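Side-chain contacts in Nrps/pks (Streptomyces albus, PDB 4OPF), which probably catalyses decarboxylative carbon-carbon bond formation during oxazolomycin biosynthesis, as a ketosynthase domain of an "AT-less" type I polyketide synthase: residues Ala26-Leu31 against Leu350-Ile355; Gly65-Ser70 against Ser144-Leu149; Ser162-Leu167 against Thr401-Val406. One frame throughout, in Å; residues are numbered along the deposited sequence.

Interaction 1 (Ala26-Leu31 against Leu350-Ile355)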
loop_
_atom_site.group_PDB
_atom_site.type_symbol
_atom_site.label_atom_id
_atom_site.label_comp_id
_atom_site.label_asym_id
_atom_site.label_seq_id
_atom_site.Cartn_x
_atom_site.Cartn_y
_atom_site.Cartn_z
ATOM N N ALA A 26 -5.627 30.670 -0.992
ATOM C CA ALA A 26 -7.026 30.821 -1.272
ATOM C C ALA A 26 -7.865 29.779 -0.490
ATOM O O ALA A 26 -8.986 30.049 -0.081
ATOM C CB ALA A 26 -7.294 30.763 -2.776
ATOM N N TYR A 27 -7.327 28.581 -0.282
ATOM C CA TYR A 27 -8.019 27.593 0.488
ATOM C C TYR A 27 -8.191 28.090 1.947
ATOM O O TYR A 27 -9.244 27.948 2.531
ATOM C CB TYR A 27 -7.270 26.262 0.408
ATOM C CG TYR A 27 -7.953 25.069 0.965
ATOM C CD1 TYR A 27 -9.267 24.781 0.685
ATOM C CD2 TYR A 27 -7.245 24.166 1.714
ATOM C CE1 TYR A 27 -9.874 23.636 1.216
ATOM C CE2 TYR A 27 -7.793 22.998 2.180
ATOM C CZ TYR A 27 -9.114 22.732 1.930
ATOM O OH TYR A 27 -9.635 21.561 2.475
ATOM N N TRP A 28 -7.152 28.637 2.529
ATOM C CA TRP A 28 -7.226 29.173 3.852
ATOM C C TRP A 28 -8.228 30.311 3.926
ATOM O O TRP A 28 -8.991 30.348 4.838
ATOM C CB TRP A 28 -5.873 29.655 4.344
ATOM C CG TRP A 28 -5.966 30.261 5.703
ATOM C CD1 TRP A 28 -5.799 31.586 6.027
ATOM C CD2 TRP A 28 -6.353 29.599 6.910
ATOM N NE1 TRP A 28 -6.026 31.758 7.381
ATOM C CE2 TRP A 28 -6.341 30.554 7.941
ATOM C CE3 TRP A 28 -6.647 28.275 7.230
ATOM C CZ2 TRP A 28 -6.649 30.238 9.249
ATOM C CZ3 TRP A 28 -6.896 27.938 8.555
ATOM C CH2 TRP A 28 -6.933 28.917 9.531
ATOM N N ARG A 29 -8.256 31.205 2.949
ATOM C CA ARG A 29 -9.260 32.268 2.926
ATOM C C ARG A 29 -10.671 31.701 2.851
ATOM O O ARG A 29 -11.552 32.150 3.600
ATOM C CB ARG A 29 -9.030 33.292 1.792
ATOM C CG ARG A 29 -7.881 34.254 2.114
ATOM C CD ARG A 29 -7.701 35.400 1.137
ATOM N NE ARG A 29 -7.606 34.989 -0.271
ATOM C CZ ARG A 29 -6.466 34.640 -0.906
ATOM N NH1 ARG A 29 -6.502 34.286 -2.200
ATOM N NH2 ARG A 29 -5.285 34.614 -0.257
ATOM N N LEU A 30 -10.900 30.738 1.963
ATOM C CA LEU A 30 -12.189 30.124 1.845
ATOM C C LEU A 30 -12.649 29.554 3.201
ATOM O O LEU A 30 -13.802 29.811 3.647
ATOM C CB LEU A 30 -12.161 29.007 0.799
ATOM C CG LEU A 30 -13.447 28.217 0.584
ATOM C CD1 LEU A 30 -14.318 28.898 -0.431
ATOM C CD2 LEU A 30 -13.228 26.830 0.092
ATOM N N LEU A 31 -11.784 28.778 3.846
ATOM C CA LEU A 31 -12.179 28.086 5.053
ATOM C C LEU A 31 -12.310 29.023 6.245
ATOM O O LEU A 31 -13.252 28.895 7.039
ATOM C CB LEU A 31 -11.172 27.044 5.421
ATOM C CG LEU A 31 -11.051 25.927 4.381
ATOM C CD1 LEU A 31 -9.998 24.988 4.833
ATOM C CD2 LEU A 31 -12.330 25.187 4.048
ATOM N N LEU A 350 -3.587 24.474 12.387
ATOM C CA LEU A 350 -2.509 24.333 13.390
ATOM C C LEU A 350 -1.411 25.362 13.192
ATOM O O LEU A 350 -0.985 26.051 14.131
ATOM C CB LEU A 350 -1.907 22.923 13.362
ATOM C CG LEU A 350 -2.806 21.815 13.882
ATOM C CD1 LEU A 350 -2.249 20.459 13.443
ATOM C CD2 LEU A 350 -2.923 21.861 15.406
ATOM N N ARG A 351 -1.019 25.542 11.942
ATOM C CA ARG A 351 -0.053 26.550 11.578
ATOM C C ARG A 351 -0.527 27.971 11.888
ATOM O O ARG A 351 0.265 28.764 12.370
ATOM C CB ARG A 351 0.260 26.414 10.079
ATOM C CG ARG A 351 1.488 27.130 9.636
ATOM C CD ARG A 351 1.855 26.756 8.202
ATOM N NE ARG A 351 1.632 27.845 7.259
ATOM C CZ ARG A 351 1.640 27.710 5.933
ATOM N NH1 ARG A 351 1.837 26.531 5.353
ATOM N NH2 ARG A 351 1.418 28.770 5.176
ATOM N N ASN A 352 -1.775 28.323 11.550
ATOM C CA ASN A 352 -2.283 29.663 11.847
ATOM C C ASN A 352 -2.854 29.802 13.254
ATOM O O ASN A 352 -3.281 30.880 13.617
ATOM C CB ASN A 352 -3.355 30.060 10.865
ATOM C CG ASN A 352 -2.803 30.255 9.465
ATOM O OD1 ASN A 352 -2.196 31.257 9.224
ATOM N ND2 ASN A 352 -3.056 29.336 8.551
ATOM N N ARG A 353 -2.895 28.707 14.016
ATOM C CA ARG A 353 -3.484 28.662 15.364
ATOM C C ARG A 353 -4.898 29.229 15.389
ATOM O O ARG A 353 -5.197 30.149 16.138
ATOM C CB ARG A 353 -2.584 29.389 16.373
ATOM C CG ARG A 353 -1.200 28.785 16.392
ATOM C CD ARG A 353 -0.180 29.568 17.191
ATOM N NE ARG A 353 1.128 28.934 16.981
ATOM C CZ ARG A 353 2.270 29.249 17.607
ATOM N NH1 ARG A 353 2.305 30.217 18.524
ATOM N NH2 ARG A 353 3.390 28.575 17.316
ATOM N N ALA A 354 -5.766 28.682 14.571
ATOM C CA ALA A 354 -7.120 29.137 14.551
ATOM C C ALA A 354 -8.050 28.010 14.202
ATOM O O ALA A 354 -7.680 27.072 13.472
ATOM C CB ALA A 354 -7.291 30.285 13.556
ATOM N N ILE A 355 -9.270 28.140 14.692
ATOM C CA ILE A 355 -10.337 27.234 14.336
ATOM C C ILE A 355 -11.244 27.944 13.362
ATOM O O ILE A 355 -11.653 29.043 13.609
ATOM C CB ILE A 355 -11.086 26.782 15.576
ATOM C CG1 ILE A 355 -10.070 26.027 16.451
ATOM C CG2 ILE A 355 -12.245 25.882 15.149
ATOM C CD1 ILE A 355 -10.673 25.152 17.497
#
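An amide-on-indole stack marks the C-terminal end of helix 338-352, where N352 meets W28 of helix 24-33. The amide of N352 lies almost flat on the indole, with the two planes 19° apart. N352 ND2 sits over the centre of one indole face, 3.5 Å above the W28 ring plane. The closest ring atom is W28 CE2, 3.6 Å from N352 ND2. The stem of the asparagine also takes part: N352 CB comes within 3.7 Å of W28 CZ2, on the six-membered ring. The two side chains reach out from opposite directions. In W28, CG stands anti to the backbone N (chi1 178°), which carries the indole outward to the other helix.

No hydrogen bond crosses between the two segments. N352 ND2 instead donates back to the backbone O of L348, one turn earlier. This bond gives the amide nitrogen a partner and probably fixes the rotation of the group. The amide is nearly parallel to the ring, so its N-H bonds do not point into the indole face; the contact is a flat stack.

Within the ketosynthase domain, the helix ends here in a Schellman motif. R353 is its C-prime residue, with positive phi. A354 N bonds to M349 O, and R353 N bonds weakly to L350 O. The chain then turns into the short strand 354-355, which pairs with strand 382-383. The turn brings A354 to the indole at its edge, near the ring plane, with A354 CB 4.3 Å from W28 CH2. W28 also rests on L348 and M349 of helix 338-352. One residue back, Y27 packs on I344 of the same helix, and Y27 OH bonds to A341 O.

Interaction 2 (Gly65-Ser70 against Ser144-Leu149)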
loop_
_atom_site.group_PDB
_atom_site.type_symbol
_atom_site.label_atom_id
_atom_site.label_comp_id
_atom_site.label_asym_id
_atom_site.label_seq_id
_atom_site.Cartn_x
_atom_site.Cartn_y
_atom_site.Cartn_z
ATOM N N GLY A 65 5.233 20.656 -21.756
ATOM C CA GLY A 65 6.629 20.964 -22.087
ATOM C C GLY A 65 7.527 21.045 -20.858
ATOM O O GLY A 65 8.641 20.498 -20.822
ATOM N N HIS A 66 7.009 21.680 -19.818
ATOM C CA HIS A 66 7.750 21.836 -18.591
ATOM C C HIS A 66 8.057 20.492 -18.018
ATOM O O HIS A 66 9.118 20.273 -17.441
ATOM C CB HIS A 66 6.974 22.665 -17.601
ATOM C CG HIS A 66 7.806 23.164 -16.467
ATOM N ND1 HIS A 66 8.339 24.437 -16.445
ATOM C CD2 HIS A 66 8.213 22.559 -15.324
ATOM C CE1 HIS A 66 9.023 24.598 -15.326
ATOM N NE2 HIS A 66 8.972 23.471 -14.633
ATOM N N PHE A 67 7.167 19.544 -18.237
ATOM C CA PHE A 67 7.396 18.186 -17.755
ATOM C C PHE A 67 7.959 17.228 -18.775
ATOM O O PHE A 67 7.856 16.002 -18.593
ATOM C CB PHE A 67 6.080 17.665 -17.109
ATOM C CG PHE A 67 5.636 18.517 -15.957
ATOM C CD1 PHE A 67 6.171 18.305 -14.712
ATOM C CD2 PHE A 67 4.821 19.613 -16.152
ATOM C CE1 PHE A 67 5.822 19.142 -13.663
ATOM C CE2 PHE A 67 4.500 20.469 -15.129
ATOM C CZ PHE A 67 4.987 20.218 -13.862
ATOM N N HIS A 68 8.561 17.746 -19.848
ATOM C CA HIS A 68 9.133 16.869 -20.872
ATOM C C HIS A 68 8.140 15.943 -21.479
ATOM O O HIS A 68 8.439 14.802 -21.825
ATOM C CB HIS A 68 10.368 16.095 -20.335
ATOM C CG HIS A 68 11.342 16.989 -19.641
ATOM N ND1 HIS A 68 11.800 16.746 -18.356
ATOM C CD2 HIS A 68 11.854 18.191 -20.007
ATOM C CE1 HIS A 68 12.603 17.735 -17.993
ATOM N NE2 HIS A 68 12.640 18.630 -18.972
ATOM N N LEU A 69 6.946 16.465 -21.712
ATOM C CA LEU A 69 5.904 15.691 -22.350
ATOM C C LEU A 69 5.494 16.394 -23.621
ATOM O O LEU A 69 5.439 17.610 -23.683
ATOM C CB LEU A 69 4.671 15.559 -21.450
ATOM C CG LEU A 69 4.866 14.720 -20.157
ATOM C CD1 LEU A 69 3.677 14.881 -19.224
ATOM C CD2 LEU A 69 5.119 13.241 -20.479
ATOM N N SER A 70 5.153 15.607 -24.610
ATOM C CA SER A 70 4.594 16.166 -25.818
ATOM C C SER A 70 3.088 16.422 -25.603
ATOM O O SER A 70 2.512 15.938 -24.623
ATOM C CB SER A 70 4.793 15.214 -26.962
ATOM O OG SER A 70 4.121 14.002 -26.740
ATOM N N SER A 144 7.349 9.467 -9.774
ATOM C CA SER A 144 8.651 8.874 -9.520
ATOM C C SER A 144 9.509 9.001 -10.764
ATOM O O SER A 144 10.714 9.245 -10.646
ATOM C CB SER A 144 8.514 7.409 -9.147
ATOM O OG SER A 144 7.794 7.283 -7.922
ATOM N N HIS A 145 8.922 8.794 -11.931
ATOM C CA HIS A 145 9.676 8.880 -13.164
ATOM C C HIS A 145 10.118 10.325 -13.438
ATOM O O HIS A 145 11.295 10.578 -13.637
ATOM C CB HIS A 145 8.854 8.348 -14.346
ATOM C CG HIS A 145 9.557 8.459 -15.653
ATOM N ND1 HIS A 145 9.336 9.491 -16.533
ATOM C CD2 HIS A 145 10.495 7.669 -16.229
ATOM C CE1 HIS A 145 10.094 9.329 -17.602
ATOM N NE2 HIS A 145 10.813 8.234 -17.432
ATOM N N HIS A 146 9.196 11.277 -13.359
ATOM C CA HIS A 146 9.516 12.623 -13.739
ATOM C C HIS A 146 10.500 13.281 -12.778
ATOM O O HIS A 146 11.384 13.956 -13.231
ATOM C CB HIS A 146 8.310 13.536 -13.868
ATOM C CG HIS A 146 8.718 14.974 -14.052
ATOM N ND1 HIS A 146 9.223 15.466 -15.253
ATOM C CD2 HIS A 146 8.826 15.994 -13.158
ATOM C CE1 HIS A 146 9.564 16.737 -15.095
ATOM N NE2 HIS A 146 9.345 17.080 -13.832
ATOM N N PHE A 147 10.344 13.090 -11.467
ATOM C CA PHE A 147 11.215 13.699 -10.498
ATOM C C PHE A 147 12.394 12.814 -10.110
ATOM O O PHE A 147 13.223 13.232 -9.303
ATOM C CB PHE A 147 10.379 14.066 -9.278
ATOM C CG PHE A 147 9.370 15.151 -9.542
ATOM C CD1 PHE A 147 9.791 16.472 -9.696
ATOM C CD2 PHE A 147 8.030 14.875 -9.645
ATOM C CE1 PHE A 147 8.873 17.494 -9.921
ATOM C CE2 PHE A 147 7.116 15.894 -9.836
ATOM C CZ PHE A 147 7.543 17.203 -9.971
ATOM N N ASP A 148 12.481 11.616 -10.705
ATOM C CA ASP A 148 13.554 10.608 -10.464
ATOM C C ASP A 148 13.660 10.217 -8.950
ATOM O O ASP A 148 14.726 10.277 -8.343
ATOM C CB ASP A 148 14.873 11.131 -10.949
ATOM C CG ASP A 148 15.956 10.053 -11.029
ATOM O OD1 ASP A 148 15.698 8.793 -11.125
ATOM O OD2 ASP A 148 17.111 10.495 -11.072
ATOM N N LEU A 149 12.524 9.882 -8.364
ATOM C CA LEU A 149 12.433 9.504 -6.972
ATOM C C LEU A 149 12.549 7.989 -6.912
ATOM O O LEU A 149 12.042 7.299 -7.776
ATOM C CB LEU A 149 11.117 9.988 -6.459
ATOM C CG LEU A 149 10.882 11.501 -6.673
ATOM C CD1 LEU A 149 9.535 11.837 -6.072
ATOM C CD2 LEU A 149 11.971 12.293 -5.991
#
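F67, H68 and H146 form a small aromatic cluster, which joins the loop before helix 71-76 to the last turn of helix 138-147. That helix ends in a Schellman motif with D148 at positive phi.

The ring contacts centre on H146. F67 CD1 lies over one face of the imidazole, 3.5 Å above its plane and offset toward the rim. F67 CD1 is also 3.5 Å from H146 NE2. The F67 and H146 planes are inclined by 59°, so the pair is oblique. H68 meets the same imidazole at its edge, with H68 ND1 4.0 Å from H146 CE1. The H146 ring gets there because its CG is anti to the backbone N (chi1 171°).

Backbone contacts add to this. H146 CE1 approaches F67 CA at 3.7 Å. No hydrogen bond links the two segments. An alanine in place of H146 is likely to open a gap beside F67 and leave the H68 ring freer to turn.

Other parts of the fold close around the cluster. L85 of helix 79-95 touches both F67 and H146. At the dimer interface, R259 of the second subunit packs on H68 and donates a hydrogen bond from its NH2 to H146 O. Within its own helix turn, H146 CD2 sits over the centre of the F147 ring, 3.4 Å above the plane.

Interaction 3 (Ser162-Leu167 against Thr401-Val406)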
loop_
_atom_site.group_PDB
_atom_site.type_symbol
_atom_site.label_atom_id
_atom_site.label_comp_id
_atom_site.label_asym_id
_atom_site.label_seq_id
_atom_site.Cartn_x
_atom_site.Cartn_y
_atom_site.Cartn_z
ATOM N N SER A 162 -8.701 7.108 0.801
ATOM C CA SER A 162 -7.501 6.767 0.007
ATOM C C SER A 162 -6.275 7.583 0.425
ATOM O O SER A 162 -5.204 7.023 0.591
ATOM C CB SER A 162 -7.739 7.010 -1.455
ATOM O OG SER A 162 -8.772 6.179 -1.943
ATOM N N ALA A 163 -6.430 8.882 0.583
ATOM C CA ALA A 163 -5.272 9.726 0.924
ATOM C C ALA A 163 -4.725 9.494 2.331
ATOM O O ALA A 163 -3.509 9.596 2.551
ATOM C CB ALA A 163 -5.590 11.208 0.739
ATOM N N LEU A 164 -5.605 9.203 3.290
ATOM C CA LEU A 164 -5.171 8.774 4.611
ATOM C C LEU A 164 -4.539 7.404 4.609
ATOM O O LEU A 164 -3.566 7.150 5.363
ATOM C CB LEU A 164 -6.310 8.805 5.633
ATOM C CG LEU A 164 -6.894 10.166 5.984
ATOM C CD1 LEU A 164 -7.768 10.070 7.222
ATOM C CD2 LEU A 164 -5.783 11.084 6.355
ATOM N N VAL A 165 -5.019 6.505 3.775
ATOM C CA VAL A 165 -4.341 5.212 3.666
ATOM C C VAL A 165 -2.968 5.389 3.050
ATOM O O VAL A 165 -1.978 4.783 3.487
ATOM C CB VAL A 165 -5.202 4.226 2.860
ATOM C CG1 VAL A 165 -4.475 2.944 2.603
ATOM C CG2 VAL A 165 -6.480 3.952 3.631
ATOM N N ALA A 166 -2.876 6.261 2.036
ATOM C CA ALA A 166 -1.537 6.583 1.441
ATOM C C ALA A 166 -0.627 7.210 2.507
ATOM O O ALA A 166 0.540 6.876 2.638
ATOM C CB ALA A 166 -1.717 7.569 0.247
ATOM N N LEU A 167 -1.177 8.112 3.302
ATOM C CA LEU A 167 -0.419 8.691 4.448
ATOM C C LEU A 167 0.124 7.635 5.469
ATOM O O LEU A 167 1.250 7.705 5.947
ATOM C CB LEU A 167 -1.297 9.765 5.146
ATOM C CG LEU A 167 -0.600 10.514 6.278
ATOM C CD1 LEU A 167 0.595 11.275 5.767
ATOM C CD2 LEU A 167 -1.583 11.501 6.903
ATOM N N THR A 401 -13.015 0.503 4.773
ATOM C CA THR A 401 -11.734 1.054 5.288
ATOM C C THR A 401 -11.943 2.299 6.169
ATOM O O THR A 401 -12.594 3.225 5.749
ATOM C CB THR A 401 -10.787 1.431 4.131
ATOM O OG1 THR A 401 -10.389 0.247 3.408
ATOM C CG2 THR A 401 -9.512 2.037 4.639
ATOM N N ASN A 402 -11.366 2.322 7.371
ATOM C CA ASN A 402 -11.339 3.477 8.193
ATOM C C ASN A 402 -9.927 3.914 8.469
ATOM O O ASN A 402 -9.005 3.074 8.618
ATOM C CB ASN A 402 -11.966 3.165 9.546
ATOM C CG ASN A 402 -13.298 2.517 9.426
ATOM O OD1 ASN A 402 -14.228 3.094 8.891
ATOM N ND2 ASN A 402 -13.415 1.315 9.926
ATOM N N ALA A 403 -9.755 5.224 8.618
ATOM C CA ALA A 403 -8.480 5.790 8.915
ATOM C C ALA A 403 -8.631 6.989 9.820
ATOM O O ALA A 403 -9.636 7.700 9.712
ATOM C CB ALA A 403 -7.808 6.191 7.630
ATOM N N HIS A 404 -7.621 7.235 10.659
ATOM C CA HIS A 404 -7.653 8.358 11.572
ATOM C C HIS A 404 -6.239 8.807 11.850
ATOM O O HIS A 404 -5.354 8.004 12.105
ATOM C CB HIS A 404 -8.344 7.915 12.873
ATOM C CG HIS A 404 -8.637 9.012 13.859
ATOM N ND1 HIS A 404 -9.714 9.868 13.738
ATOM C CD2 HIS A 404 -8.047 9.327 15.040
ATOM C CE1 HIS A 404 -9.726 10.700 14.765
ATOM N NE2 HIS A 404 -8.752 10.369 15.589
ATOM N N ALA A 405 -6.007 10.110 11.775
ATOM C CA ALA A 405 -4.683 10.667 11.953
ATOM C C ALA A 405 -4.731 11.746 13.023
ATOM O O ALA A 405 -5.708 12.512 13.093
ATOM C CB ALA A 405 -4.190 11.254 10.644
ATOM N N VAL A 406 -3.658 11.828 13.801
ATOM C CA VAL A 406 -3.462 12.828 14.849
ATOM C C VAL A 406 -2.257 13.694 14.493
ATOM O O VAL A 406 -1.182 13.181 14.246
ATOM C CB VAL A 406 -3.235 12.148 16.216
ATOM C CG1 VAL A 406 -3.004 13.168 17.309
ATOM C CG2 VAL A 406 -4.446 11.312 16.583
#
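With CG anti to its carbonyl carbon (chi1 -65°), L164 brings its CD1 methyl against A403, at which its CB already points. In V165, CG1 is anti to the backbone N (chi1 174°), which leaves CG2 to meet T401. The threonine answers with its methyl branch. T401 CG2 is 3.7 Å from V165 CG2, and the two side chains cross at about a right angle.

The closest approach is between the CB of L164 and the methyl of A403, with L164 CB 3.6 Å from A403 CB. L164 CD1 reaches in to the strand, 3.9 Å from A403 CB and equally far from A403 O. The side-chain contacts are apolar, and no hydrogen bond joins the segments.

The helix segment passes over the strand at 62°, with 8.1 Å between the axes. This is a helix-on-sheet layer of the thiolase fold. In ketosynthases of this fold, the corresponding buried helix follows the active-site cysteine, and helix 162-175 is probably its equivalent. Strand 401-408 runs between strands 247-256 and 390-396. Its residues alternate: T401, A403 and A405 point to the helix, while N402 and H404 point away from it. N402 and H404 pack on helix 268-282, which covers the other face of the sheet. There H404 ND1 bonds to S394 OG and H404 NE2 to Y314 OH. T401 also packs on S153 of the second subunit.

In the fold
From the N terminus, helix 24-33 supplies the first half of interaction 1. Its partner comes only after 318 further residues. Interaction 2 opens and closes within that span, joining the loop at 65-70 to the end of helix 138-147 near the dimer interface. Interaction 3 starts next, at helix 162-175. Before its strand arrives, interaction 1 closes at residues 350-355, joining helix 24-33 to the end of helix 338-352, so these two loops cross. Residues 401-406 then close interaction 3, which lays helix 162-175 on strand 401-408 of the large mixed sheet. Interactions 2 and 3 follow in series. None touch; interactions 1 and 3 come closest, with nearest atoms about 7 Å apart.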